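Local structure of AimR transcriptional regulator (5ZVV) at residues L270-N275 and R297-I302. The protein switches on transcription of the aimX locus as a homodimer, apparently steering phage phi3T toward lysis until the arbitrium peptide turns it into an inactive monomer. Residues are numbered along the deposited sequence; the frame is centred on the assembly and turned at random.
Sequences LCFLSN and RAFYYI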
ATOM      1  N   LEU A 270      14.131  12.278  24.563  1.00 20.06           N
ATOM      2  CA  LEU A 270      14.007  12.826  25.909  1.00 17.53           C
ATOM      3  C   LEU A 270      13.599  14.292  25.880  1.00 19.25           C
ATOM      4  O   LEU A 270      12.902  14.761  26.786  1.00 21.30           O
ATOM      5  CB  LEU A 270      15.321  12.652  26.667  1.00 17.56           C
ATOM      6  CG  LEU A 270      15.649  11.227  27.108  1.00 17.56           C
ATOM      7  CD1 LEU A 270      17.120  11.095  27.478  1.00 21.66           C
ATOM      8  CD2 LEU A 270      14.760  10.830  28.280  1.00 18.53           C
ATOM      9  N   CYS A 271      14.025  15.024  24.850  1.00 20.97           N
ATOM     10  CA  CYS A 271      13.661  16.428  24.714  1.00 20.21           C
ATOM     11  C   CYS A 271      12.174  16.577  24.426  1.00 20.43           C
ATOM     12  O   CYS A 271      11.490  17.410  25.035  1.00 21.31           O
ATOM     13  CB  CYS A 271      14.499  17.073  23.609  1.00 26.65           C
ATOM     14  SG  CYS A 271      14.200  18.830  23.376  1.00 18.82           S
ATOM     15  N   PHE A 272      11.657  15.768  23.499  1.00 19.34           N
ATOM     16  CA  PHE A 272      10.222  15.760  23.250  1.00 22.32           C
ATOM     17  C   PHE A 272       9.454  15.357  24.501  1.00 19.20           C
ATOM     18  O   PHE A 272       8.436  15.967  24.842  1.00 15.95           O
ATOM     19  CB  PHE A 272       9.885  14.818  22.095  1.00 22.21           C
ATOM     20  CG  PHE A 272       8.436  14.851  21.701  1.00 20.06           C
ATOM     21  CD1 PHE A 272       7.927  15.924  20.985  1.00 18.20           C
ATOM     22  CD2 PHE A 272       7.581  13.817  22.048  1.00 26.25           C
ATOM     23  CE1 PHE A 272       6.591  15.961  20.619  1.00 21.37           C
ATOM     24  CE2 PHE A 272       6.244  13.847  21.685  1.00 21.49           C
ATOM     25  CZ  PHE A 272       5.750  14.923  20.970  1.00 21.37           C
ATOM     26  N   LEU A 273       9.929  14.321  25.197  1.00 20.54           N
ATOM     27  CA  LEU A 273       9.252  13.870  26.409  1.00 18.12           C
ATOM     28  C   LEU A 273       9.164  14.987  27.445  1.00 21.19           C
ATOM     29  O   LEU A 273       8.076  15.302  27.949  1.00 22.38           O
ATOM     30  CB  LEU A 273       9.981  12.662  26.990  1.00 16.29           C
ATOM     31  CG  LEU A 273       9.351  12.052  28.239  1.00 24.26           C
ATOM     32  CD1 LEU A 273       8.012  11.399  27.910  1.00 19.40           C
ATOM     33  CD2 LEU A 273      10.305  11.060  28.891  1.00 22.74           C
ATOM     34  N   SER A 274      10.307  15.598  27.778  1.00 18.10           N
ATOM     35  CA  SER A 274      10.319  16.609  28.830  1.00 18.67           C
ATOM     36  C   SER A 274       9.576  17.868  28.407  1.00 20.85           C
ATOM     37  O   SER A 274       8.994  18.552  29.255  1.00 19.72           O
ATOM     38  CB  SER A 274      11.758  16.937  29.234  1.00 22.35           C
ATOM     39  OG  SER A 274      12.492  17.480  28.150  1.00 25.75           O
ATOM     40  N   ASN A 275       9.587  18.193  27.111  1.00 19.17           N
ATOM     41  CA  ASN A 275       8.738  19.275  26.620  1.00 21.75           C
ATOM     42  C   ASN A 275       7.264  18.944  26.808  1.00 23.36           C
ATOM     43  O   ASN A 275       6.472  19.805  27.210  1.00 23.57           O
ATOM     44  CB  ASN A 275       9.029  19.549  25.146  1.00 20.48           C
ATOM     45  CG  ASN A 275      10.326  20.293  24.937  1.00 22.74           C
ATOM     46  OD1 ASN A 275      10.856  20.914  25.859  1.00 19.88           O
ATOM     47  ND2 ASN A 275      10.841  20.243  23.717  1.00 17.89           N
ATOM     48  N   ARG A 297      13.550  22.135  19.582  1.00 19.46           N
ATOM     49  CA  ARG A 297      14.076  23.355  20.185  1.00 20.74           C
ATOM     50  C   ARG A 297      13.018  24.454  20.215  1.00 22.13           C
ATOM     51  O   ARG A 297      12.898  25.184  21.208  1.00 20.61           O
ATOM     52  CB  ARG A 297      15.318  23.814  19.421  1.00 22.13           C
ATOM     53  CG  ARG A 297      15.956  25.088  19.940  1.00 23.72           C
ATOM     54  CD  ARG A 297      17.192  25.438  19.128  1.00 25.55           C
ATOM     55  NE  ARG A 297      17.787  26.697  19.562  1.00 33.68           N
ATOM     56  CZ  ARG A 297      18.832  27.272  18.976  1.00 31.31           C
ATOM     57  NH1 ARG A 297      19.406  26.702  17.923  1.00 30.48           N
ATOM     58  NH2 ARG A 297      19.302  28.420  19.444  1.00 31.07           N
ATOM     59  N   ALA A 298      12.239  24.584  19.139  1.00 21.97           N
ATOM     60  CA  ALA A 298      11.151  25.558  19.135  1.00 23.28           C
ATOM     61  C   ALA A 298      10.086  25.192  20.161  1.00 24.38           C
ATOM     62  O   ALA A 298       9.512  26.072  20.811  1.00 23.23           O
ATOM     63  CB  ALA A 298      10.544  25.662  17.735  1.00 20.49           C
ATOM     64  N   PHE A 299       9.808  23.897  20.316  1.00 20.97           N
ATOM     65  CA  PHE A 299       8.912  23.430  21.371  1.00 21.02           C
ATOM     66  C   PHE A 299       9.398  23.898  22.740  1.00 23.84           C
ATOM     67  O   PHE A 299       8.635  24.483  23.522  1.00 22.74           O
ATOM     68  CB  PHE A 299       8.827  21.902  21.305  1.00 22.93           C
ATOM     69  CG  PHE A 299       7.669  21.297  22.059  1.00 20.73           C
ATOM     70  CD1 PHE A 299       6.772  22.084  22.765  1.00 22.02           C
ATOM     71  CD2 PHE A 299       7.488  19.922  22.060  1.00 18.13           C
ATOM     72  CE1 PHE A 299       5.715  21.510  23.457  1.00 22.61           C
ATOM     73  CE2 PHE A 299       6.432  19.342  22.749  1.00 24.05           C
ATOM     74  CZ  PHE A 299       5.547  20.138  23.448  1.00 22.91           C
ATOM     75  N   TYR A 300      10.679  23.657  23.036  1.00 21.84           N
ATOM     76  CA  TYR A 300      11.262  24.090  24.304  1.00 22.31           C
ATOM     77  C   TYR A 300      11.136  25.599  24.490  1.00 23.10           C
ATOM     78  O   TYR A 300      10.765  26.071  25.574  1.00 20.32           O
ATOM     79  CB  TYR A 300      12.725  23.652  24.360  1.00 22.89           C
ATOM     80  CG  TYR A 300      13.514  24.196  25.526  1.00 25.53           C
ATOM     81  CD1 TYR A 300      13.362  23.666  26.801  1.00 28.94           C
ATOM     82  CD2 TYR A 300      14.434  25.223  25.347  1.00 25.02           C
ATOM     83  CE1 TYR A 300      14.091  24.153  27.867  1.00 23.65           C
ATOM     84  CE2 TYR A 300      15.167  25.717  26.406  1.00 25.92           C
ATOM     85  CZ  TYR A 300      14.992  25.177  27.665  1.00 31.68           C
ATOM     86  OH  TYR A 300      15.721  25.666  28.727  1.00 35.77           O
ATOM     87  N   TYR A 301      11.431  26.371  23.440  1.00 19.66           N
ATOM     88  CA  TYR A 301      11.266  27.819  23.516  1.00 25.66           C
ATOM     89  C   TYR A 301       9.821  28.197  23.828  1.00 26.49           C
ATOM     90  O   TYR A 301       9.569  29.079  24.657  1.00 27.13           O
ATOM     91  CB  TYR A 301      11.717  28.469  22.208  1.00 22.62           C
ATOM     92  CG  TYR A 301      13.215  28.571  22.044  1.00 25.62           C
ATOM     93  CD1 TYR A 301      14.064  28.506  23.143  1.00 24.08           C
ATOM     94  CD2 TYR A 301      13.781  28.743  20.788  1.00 22.77           C
ATOM     95  CE1 TYR A 301      15.435  28.606  22.993  1.00 24.63           C
ATOM     96  CE2 TYR A 301      15.148  28.842  20.627  1.00 23.73           C
ATOM     97  CZ  TYR A 301      15.973  28.775  21.731  1.00 28.27           C
ATOM     98  OH  TYR A 301      17.338  28.877  21.569  1.00 30.36           O
ATOM     99  N   ILE A 302       8.861  27.536  23.172  1.00 20.87           N
ATOM    100  CA  ILE A 302       7.446  27.809  23.421  1.00 22.53           C
ATOM    101  C   ILE A 302       7.114  27.573  24.886  1.00 25.03           C
ATOM    102  O   ILE A 302       6.420  28.375  25.524  1.00 23.21           O
ATOM    103  CB  ILE A 302       6.563  26.943  22.505  1.00 25.88           C
ATOM    104  CG1 ILE A 302       6.679  27.394  21.049  1.00 22.47           C
ATOM    105  CG2 ILE A 302       5.115  26.978  22.970  1.00 22.73           C
ATOM    106  CD1 ILE A 302       6.080  26.408  20.068  1.00 25.99           C
TER
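In the all-helical, TPR-like part of the receptor, helices 260-277 and 291-304 pack side by side; the axes of segments 270-275 and 297-302 run in roughly the same direction, 23° apart, and approach to 9.7 Å, and Asn-275 of the first packs against Phe-299 and Tyr-300 of the second. The CB of Asn-275 lies over one face of the Phe-299 ring in a CH-pi contact, 3.6 Å from the ring centroid. A flat phenyl suits this place because its face accepts a methylene closely while its rim stays available: there CE2 of Phe-299 meets CE1 of Phe-272 at 4.0 Å. The Phe-272 and Phe-299 side chains also both touch Tyr-333, so the aromatic cluster extends to helix 324-338. With CG beside its backbone N (chi1 -75°) and so anti to the carbonyl carbon, Asn-275 sends its amide toward the backbone of helix 291-304. An amide can serve two polar partners in this buried setting: OD1 accepts a hydrogen bond from ND2 of Asn-281 in the connecting loop, and ND2 makes a weak one to O of Leu-296. The amide is nearly coplanar with the Tyr-300 ring, whose edge faces OD1 of Asn-275, 3.8 Å from CD1 of Tyr-300.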